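ABC-type branched-chain amino acid transport systems periplasmic component-like protein (Thermomonospora curvata, PDB 4N03) probably serves as the extracytoplasmic substrate-binding component of an ABC transporter, capturing a fatty acid, and holds palmitic acid in the crystal. Local coordinates at residues S91-L96 against K116-S121; L325-A330 against I340-S345. All blocks are in the same frame, centred on the assembly; numbering follows the deposited sequence.

Contact 1: residues S91-L96 against K116-S121; sequences SIYTEL and KQRIES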
ATOM      1  N   SER A  91      11.983  17.388   0.615  1.00 18.28           N
ATOM      2  CA  SER A  91      11.782  18.718   0.088  0.60 18.43           C
ATOM      3  C   SER A  91      10.284  19.043  -0.022  1.00 17.27           C
ATOM      4  O   SER A  91       9.836  20.110   0.382  1.00 17.33           O
ATOM      5  CB  SER A  91      12.458  18.815  -1.287  0.60 20.95           C
ATOM      6  OG  SER A  91      12.348  20.125  -1.804  0.60 23.56           O
ATOM      7  N   ILE A  92       9.498  18.092  -0.560  1.00 17.01           N
ATOM      8  CA  ILE A  92       8.049  18.265  -0.667  1.00 17.53           C
ATOM      9  C   ILE A  92       7.420  18.402   0.704  1.00 16.70           C
ATOM     10  O   ILE A  92       6.631  19.275   0.937  1.00 16.26           O
ATOM     11  CB  ILE A  92       7.395  17.115  -1.432  1.00 16.84           C
ATOM     12  CG1 ILE A  92       7.702  17.304  -2.927  1.00 17.09           C
ATOM     13  CG2 ILE A  92       5.890  17.043  -1.175  1.00 18.40           C
ATOM     14  CD1 ILE A  92       7.503  16.081  -3.793  1.00 19.43           C
ATOM     15  N   TYR A  93       7.839  17.546   1.654  1.00 15.76           N
ATOM     16  CA  TYR A  93       7.289  17.629   2.987  1.00 14.68           C
ATOM     17  C   TYR A  93       7.494  19.039   3.536  1.00 14.56           C
ATOM     18  O   TYR A  93       6.591  19.633   4.107  1.00 15.89           O
ATOM     19  CB  TYR A  93       7.906  16.562   3.904  1.00 14.48           C
ATOM     20  CG  TYR A  93       7.306  16.589   5.288  1.00 13.96           C
ATOM     21  CD1 TYR A  93       7.840  17.416   6.268  1.00 13.96           C
ATOM     22  CD2 TYR A  93       6.149  15.910   5.580  1.00 13.22           C
ATOM     23  CE1 TYR A  93       7.244  17.507   7.519  1.00 13.63           C
ATOM     24  CE2 TYR A  93       5.561  15.988   6.834  1.00 12.96           C
ATOM     25  CZ  TYR A  93       6.120  16.790   7.802  1.00 12.74           C
ATOM     26  OH  TYR A  93       5.505  16.882   9.018  1.00 14.67           O
ATOM     27  N   THR A  94       8.678  19.584   3.375  1.00 16.02           N
ATOM     28  CA  THR A  94       8.956  20.890   3.981  1.00 17.63           C
ATOM     29  C   THR A  94       8.174  21.998   3.267  1.00 17.92           C
ATOM     30  O   THR A  94       7.898  23.029   3.880  1.00 20.25           O
ATOM     31  CB  THR A  94      10.425  21.199   3.982  1.00 21.75           C
ATOM     32  OG1 THR A  94      10.858  21.291   2.661  1.00 26.31           O
ATOM     33  CG2 THR A  94      11.237  20.155   4.630  1.00 22.13           C
ATOM     34  N   GLU A  95       7.788  21.784   2.012  1.00 18.83           N
ATOM     35  CA  GLU A  95       6.939  22.735   1.276  0.70 18.97           C
ATOM     36  C   GLU A  95       5.469  22.663   1.665  1.00 19.78           C
ATOM     37  O   GLU A  95       4.685  23.604   1.409  1.00 22.28           O
ATOM     38  CB  GLU A  95       6.985  22.428  -0.207  0.70 20.31           C
ATOM     39  CG  GLU A  95       8.285  22.635  -0.929  0.70 25.31           C
ATOM     40  CD  GLU A  95       8.110  22.308  -2.406  0.70 32.74           C
ATOM     41  OE1 GLU A  95       8.343  21.138  -2.832  0.70 34.00           O
ATOM     42  OE2 GLU A  95       7.648  23.206  -3.147  0.70 53.33           O
ATOM     43  N   LEU A  96       5.057  21.538   2.231  1.00 16.18           N
ATOM     44  CA  LEU A  96       3.665  21.358   2.567  1.00 16.79           C
ATOM     45  C   LEU A  96       3.411  21.539   4.040  1.00 16.07           C
ATOM     46  O   LEU A  96       2.279  21.832   4.394  1.00 15.83           O
ATOM     47  CB  LEU A  96       3.215  19.932   2.236  1.00 17.25           C
ATOM     48  CG  LEU A  96       3.163  19.541   0.780  1.00 18.88           C
ATOM     49  CD1 LEU A  96       2.842  18.054   0.720  1.00 22.77           C
ATOM     50  CD2 LEU A  96       2.117  20.360   0.073  1.00 22.79           C
ATOM     51  N   LYS A 116       9.958  10.818   8.962  1.00 12.39           N
ATOM     52  CA  LYS A 116       9.298  10.289  10.152  0.60 14.22           C
ATOM     53  C   LYS A 116       9.518  11.204  11.368  1.00 12.17           C
ATOM     54  O   LYS A 116       8.616  11.485  12.135  1.00 12.50           O
ATOM     55  CB  LYS A 116       9.707   8.841  10.360  0.60 17.17           C
ATOM     56  CG  LYS A 116       8.949   8.132  11.417  0.60 18.15           C
ATOM     57  CD  LYS A 116       9.384   6.675  11.450  0.60 20.45           C
ATOM     58  CE  LYS A 116       8.646   5.944  12.544  0.60 20.15           C
ATOM     59  NZ  LYS A 116       9.246   6.289  13.859  0.60 16.27           N
ATOM     60  N   GLN A 117      10.765  11.653  11.565  1.00 12.60           N
ATOM     61  CA  GLN A 117      11.017  12.525  12.695  1.00 12.43           C
ATOM     62  C   GLN A 117      10.248  13.845  12.600  1.00 12.25           C
ATOM     63  O   GLN A 117       9.733  14.352  13.592  1.00 13.64           O
ATOM     64  CB  GLN A 117      12.520  12.829  12.829  1.00 14.74           C
ATOM     65  CG  GLN A 117      13.350  11.762  13.423  1.00 16.29           C
ATOM     66  CD  GLN A 117      14.787  12.200  13.650  1.00 16.67           C
ATOM     67  OE1 GLN A 117      15.551  12.249  12.730  1.00 18.44           O
ATOM     68  NE2 GLN A 117      15.132  12.530  14.886  1.00 19.60           N
ATOM     69  N   ARG A 118      10.198  14.409  11.404  1.00 12.70           N
ATOM     70  CA  ARG A 118       9.441  15.638  11.226  0.60 13.08           C
ATOM     71  C   ARG A 118       7.918  15.434  11.422  1.00 11.76           C
ATOM     72  O   ARG A 118       7.248  16.261  12.024  1.00 13.11           O
ATOM     73  CB  ARG A 118       9.671  16.184   9.829  0.60 14.68           C
ATOM     74  CG  ARG A 118      11.053  16.774   9.623  0.60 16.40           C
ATOM     75  CD  ARG A 118      11.129  17.270   8.188  0.60 20.68           C
ATOM     76  NE  ARG A 118      12.452  17.743   7.827  0.60 23.85           N
ATOM     77  CZ  ARG A 118      13.440  16.973   7.395  0.60 24.75           C
ATOM     78  NH1 ARG A 118      13.267  15.641   7.288  0.60 19.68           N
ATOM     79  NH2 ARG A 118      14.614  17.537   7.060  0.60 20.32           N
ATOM     80  N   ILE A 119       7.421  14.308  10.942  1.00 12.12           N
ATOM     81  CA  ILE A 119       6.009  13.966  11.122  1.00 12.16           C
ATOM     82  C   ILE A 119       5.675  13.944  12.587  1.00 11.70           C
ATOM     83  O   ILE A 119       4.662  14.490  13.049  1.00 12.17           O
ATOM     84  CB  ILE A 119       5.691  12.629  10.429  1.00 11.74           C
ATOM     85  CG1 ILE A 119       5.536  12.836   8.927  1.00 11.59           C
ATOM     86  CG2 ILE A 119       4.434  11.987  10.996  1.00 11.34           C
ATOM     87  CD1 ILE A 119       5.524  11.534   8.153  1.00 12.02           C
ATOM     88  N   GLU A 120       6.587  13.335  13.369  1.00 12.21           N
ATOM     89  CA  GLU A 120       6.339  13.224  14.805  1.00 13.26           C
ATOM     90  C   GLU A 120       6.354  14.618  15.474  1.00 13.66           C
ATOM     91  O   GLU A 120       5.472  14.953  16.279  1.00 15.27           O
ATOM     92  CB  GLU A 120       7.368  12.318  15.456  1.00 14.82           C
ATOM     93  CG  GLU A 120       7.052  12.004  16.910  1.00 20.16           C
ATOM     94  CD  GLU A 120       5.932  10.928  17.036  1.00 24.14           C
ATOM     95  OE1 GLU A 120       5.837  10.030  16.145  1.00 37.39           O
ATOM     96  OE2 GLU A 120       5.172  10.961  18.008  1.00 40.26           O
ATOM     97  N   SER A 121       7.339  15.430  15.097  1.00 12.54           N
ATOM     98  CA  SER A 121       7.475  16.752  15.670  0.60 15.54           C
ATOM     99  C   SER A 121       6.302  17.635  15.316  1.00 13.65           C
ATOM    100  O   SER A 121       5.805  18.418  16.112  1.00 15.69           O
ATOM    101  CB  SER A 121       8.777  17.385  15.190  0.60 17.20           C
ATOM    102  OG  SER A 121       8.953  18.665  15.768  0.60 19.76           O
TER

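Contact 2: residues L325-A330 against I340-S345; sequences LEKACA and INAHRS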
ATOM      1  N   LEU A 325     -11.872  13.582  10.203  1.00 12.48           N
ATOM      2  CA  LEU A 325     -12.201  14.991  10.134  1.00 12.43           C
ATOM      3  C   LEU A 325     -13.618  15.269  10.649  1.00 13.36           C
ATOM      4  O   LEU A 325     -13.846  16.242  11.340  1.00 13.75           O
ATOM      5  CB  LEU A 325     -12.085  15.520   8.696  1.00 12.63           C
ATOM      6  CG  LEU A 325     -10.667  15.671   8.115  1.00 13.63           C
ATOM      7  CD1 LEU A 325     -10.715  15.812   6.605  1.00 13.85           C
ATOM      8  CD2 LEU A 325      -9.988  16.875   8.749  1.00 14.34           C
ATOM      9  N   GLU A 326     -14.546  14.389  10.317  1.00 14.03           N
ATOM     10  CA  GLU A 326     -15.923  14.554  10.766  0.70 15.63           C
ATOM     11  C   GLU A 326     -16.035  14.436  12.290  1.00 14.66           C
ATOM     12  O   GLU A 326     -16.774  15.226  12.923  1.00 16.90           O
ATOM     13  CB  GLU A 326     -16.818  13.536  10.084  0.70 17.51           C
ATOM     14  CG  GLU A 326     -17.058  13.834   8.615  0.70 18.39           C
ATOM     15  CD  GLU A 326     -17.834  12.732   7.916  0.70 22.78           C
ATOM     16  OE1 GLU A 326     -17.874  11.600   8.433  0.70 28.51           O
ATOM     17  OE2 GLU A 326     -18.419  13.018   6.851  0.70 30.27           O
ATOM     18  N   LYS A 327     -15.319  13.497  12.901  1.00 14.44           N
ATOM     19  CA  LYS A 327     -15.349  13.355  14.360  0.60 14.07           C
ATOM     20  C   LYS A 327     -14.668  14.558  15.012  1.00 13.56           C
ATOM     21  O   LYS A 327     -15.138  15.112  16.025  1.00 15.06           O
ATOM     22  CB  LYS A 327     -14.666  12.056  14.785  0.60 16.42           C
ATOM     23  CG  LYS A 327     -15.440  10.744  14.618  0.60 18.84           C
ATOM     24  CD  LYS A 327     -14.564   9.583  15.089  0.60 23.98           C
ATOM     25  CE  LYS A 327     -15.050   8.220  14.650  0.60 27.58           C
ATOM     26  NZ  LYS A 327     -14.592   7.920  13.275  0.60 28.09           N
ATOM     27  N   ALA A 328     -13.541  14.999  14.452  1.00 12.58           N
ATOM     28  CA  ALA A 328     -12.865  16.173  14.982  1.00 13.39           C
ATOM     29  C   ALA A 328     -13.710  17.431  14.899  1.00 13.75           C
ATOM     30  O   ALA A 328     -13.756  18.240  15.812  1.00 13.65           O
ATOM     31  CB  ALA A 328     -11.538  16.344  14.286  1.00 13.48           C
ATOM     32  N   CYS A 329     -14.404  17.610  13.771  1.00 15.70           N
ATOM     33  CA  CYS A 329     -15.384  18.681  13.570  1.00 17.85           C
ATOM     34  C   CYS A 329     -16.425  18.693  14.664  1.00 15.11           C
ATOM     35  O   CYS A 329     -16.762  19.760  15.215  1.00 17.57           O
ATOM     36  CB  CYS A 329     -16.130  18.457  12.188  1.00 19.07           C
ATOM     37  SG  CYS A 329     -17.724  19.250  11.979  1.00 24.28           S
ATOM     38  N   ALA A 330     -16.975  17.525  14.938  1.00 17.31           N
ATOM     39  CA  ALA A 330     -18.037  17.419  15.931  1.00 20.29           C
ATOM     40  C   ALA A 330     -17.502  17.796  17.305  1.00 18.02           C
ATOM     41  O   ALA A 330     -18.252  18.278  18.119  1.00 20.41           O
ATOM     42  CB  ALA A 330     -18.602  16.016  15.951  1.00 21.57           C
ATOM     43  N   ILE A 340      -5.906  13.574  15.159  1.00 10.22           N
ATOM     44  CA  ILE A 340      -5.302  12.293  15.477  1.00 11.35           C
ATOM     45  C   ILE A 340      -6.098  11.577  16.549  1.00 10.33           C
ATOM     46  O   ILE A 340      -6.270  10.373  16.486  1.00 11.55           O
ATOM     47  CB  ILE A 340      -3.804  12.387  15.803  1.00 11.67           C
ATOM     48  CG1 ILE A 340      -3.149  11.002  15.663  1.00 11.10           C
ATOM     49  CG2 ILE A 340      -3.562  12.972  17.164  1.00 13.23           C
ATOM     50  CD1 ILE A 340      -3.186  10.438  14.255  1.00 13.78           C
ATOM     51  N   ASN A 341      -6.612  12.331  17.518  1.00 11.02           N
ATOM     52  CA  ASN A 341      -7.385  11.673  18.574  1.00 11.73           C
ATOM     53  C   ASN A 341      -8.699  11.124  18.010  1.00 11.48           C
ATOM     54  O   ASN A 341      -9.128  10.054  18.375  1.00 13.17           O
ATOM     55  CB  ASN A 341      -7.606  12.669  19.705  1.00 13.12           C
ATOM     56  CG  ASN A 341      -6.347  12.907  20.523  1.00 14.48           C
ATOM     57  OD1 ASN A 341      -5.388  12.166  20.420  1.00 18.75           O
ATOM     58  ND2 ASN A 341      -6.358  13.962  21.252  1.00 17.95           N
ATOM     59  N   ALA A 342      -9.319  11.826  17.054  1.00 11.35           N
ATOM     60  CA  ALA A 342     -10.509  11.329  16.359  1.00 12.01           C
ATOM     61  C   ALA A 342     -10.167  10.045  15.607  1.00 12.48           C
ATOM     62  O   ALA A 342     -10.870   9.051  15.704  1.00 14.64           O
ATOM     63  CB  ALA A 342     -11.065  12.374  15.402  1.00 13.02           C
ATOM     64  N   HIS A 343      -9.049  10.045  14.869  1.00 11.90           N
ATOM     65  CA  HIS A 343      -8.655   8.856  14.140  1.00 12.06           C
ATOM     66  C   HIS A 343      -8.422   7.652  15.087  1.00 12.39           C
ATOM     67  O   HIS A 343      -8.901   6.551  14.878  1.00 14.30           O
ATOM     68  CB  HIS A 343      -7.361   9.119  13.348  1.00 10.89           C
ATOM     69  CG  HIS A 343      -6.866   7.894  12.674  1.00 11.02           C
ATOM     70  ND1 HIS A 343      -7.579   7.195  11.731  1.00 12.42           N
ATOM     71  CD2 HIS A 343      -5.747   7.168  12.918  1.00 11.75           C
ATOM     72  CE1 HIS A 343      -6.898   6.123  11.371  1.00 11.55           C
ATOM     73  NE2 HIS A 343      -5.776   6.083  12.086  1.00 11.60           N
ATOM     74  N   ARG A 344      -7.650   7.877  16.138  1.00 12.22           N
ATOM     75  CA  ARG A 344      -7.162   6.804  17.033  1.00 13.06           C
ATOM     76  C   ARG A 344      -8.222   6.353  18.008  1.00 15.49           C
ATOM     77  O   ARG A 344      -7.924   5.485  18.849  1.00 16.10           O
ATOM     78  CB  ARG A 344      -5.934   7.236  17.806  1.00 14.70           C
ATOM     79  CG  ARG A 344      -4.705   7.471  16.949  1.00 17.57           C
ATOM     80  CD  ARG A 344      -3.862   6.269  16.775  1.00 15.46           C
ATOM     81  NE  ARG A 344      -2.806   6.415  15.790  1.00 13.60           N
ATOM     82  CZ  ARG A 344      -2.531   5.510  14.872  1.00 12.28           C
ATOM     83  NH1 ARG A 344      -3.189   4.390  14.793  1.00 13.32           N
ATOM     84  NH2 ARG A 344      -1.517   5.713  14.045  1.00 12.66           N
ATOM     85  N   SER A 345      -9.415   6.937  17.952  1.00 12.63           N
ATOM     86  CA  SER A 345     -10.578   6.461  18.691  1.00 14.61           C
ATOM     87  C   SER A 345     -11.282   5.307  18.023  1.00 16.02           C
ATOM     88  O   SER A 345     -12.114   4.665  18.654  1.00 17.71           O
ATOM     89  CB  SER A 345     -11.522   7.609  19.010  1.00 16.07           C
ATOM     90  OG  SER A 345     -12.254   8.016  17.853  1.00 19.28           O
TER
HETATM   91  O   HOH W   1     -12.008   8.199  12.975  1.00 21.89           O

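Contact 1: residues S91-L96 against K116-S121
Apolar packing between Tyr93 and two neighbours on the facing helix, Arg118 and Ile119, makes up most of this contact. With CG anti to the backbone N (chi1 -178°), the aromatic ring of Tyr93 is directed across the space between the helices to helix 109-122. Tyr93 CE1 lies 3.6 Å from Arg118 CB, and the two side chains slide past each other in opposite directions. In one of the two conformers modelled for the arginine, Tyr93 CD1 also meets Arg118 CD at 3.8 Å. Tyr93 CE2 sits 3.8 Å from Ile119 CG1; both Arg118 CB and Ile119 CG1 come to the ring obliquely. The hydroxyl end comes close to the backbone, with Tyr93 OH 3.6 Å from Ile119 CA.

The two segments belong to helices 86-96 and 109-122, with strand 103-107 between them in sequence. This is the repeating strand-helix order of a Rossmann-like lobe of a periplasmic binding protein. The axes of segments 91-96 and 116-121 are nearly parallel, at 17°, and pass 11.3 Å apart, a separation that suits bridging by a large ring.

The polar tie between the helices runs from Tyr93 OH to Asp122 OD2, one residue past segment 116-121. With an alanine here in place of Tyr93, Asp122 is likely to lose its hydroxyl partner, and Arg118 CB and Ile119 CG1 the ring they pack on. A further bond stays within its own helix: Thr94 OG1 donates to Ser91 O at 2.8 Å, sharing that acceptor with Glu95 N.

Contact 2: residues L325-A330 against I340-S345
Lys327 lays the start of its side chain against the methyl of Ala342, with Lys327 CB and Ala342 CB 3.7 Å apart. That same methyl also rests against the backbone of the facing helix, Ala342 CB lying 3.7 Å from Ala328 N, while Ala328 CB and Ala342 CB are 4.2 Å apart. Small residues let the backbones come close: the CA atoms of Ala328 and Ala342 are 5.6 Å apart.

In one of its two modelled conformers, the lysine passes the C-terminal end of helix 336-343, where Lys327 CD is 3.9 Å from Ser345 OG. A bend at its last torsion (chi4 83°) then turns the ammonium to a water, which accepts from Lys327 NZ at 2.6 Å and donates to Ala342 O at 3.1 Å. Ser345 OG donates to Ala342 O at 2.8 Å, the donor 27° out of the carbonyl plane. In that conformer the carbonyl links the turn after the helix to the water bridge.

The contact joins the end of helix 309-330 to the short helix 336-343, with strand 333-334 between them in the chain. Next to Ala328, Cys329 forms a disulfide with Cys71, tying helix 309-330 to the segment between helix 47-66 and strand 74-81.

Contact 1 comes first along the chain and closes before contact 2 opens; their centres lie 22 Å apart, and their nearest atoms, about 8 Å apart, do not touch. Both lie in the lobe of the parallel four-stranded sheet 74-81, 33-40, 103-107, 126-129. Contact 1 pairs helices 86-96 and 109-122, which alternate with its strands. Contact 2 pairs helices 309-330 and 336-343, from late in the sequence, which return to this lobe after the chain has passed through strands of the second, seven-stranded sheet. One disulfide and the bonds of His343 and Arg344 to the 139-142 region join early and late parts of this lobe, consistent with the two-lobed architecture of periplasmic binding proteins.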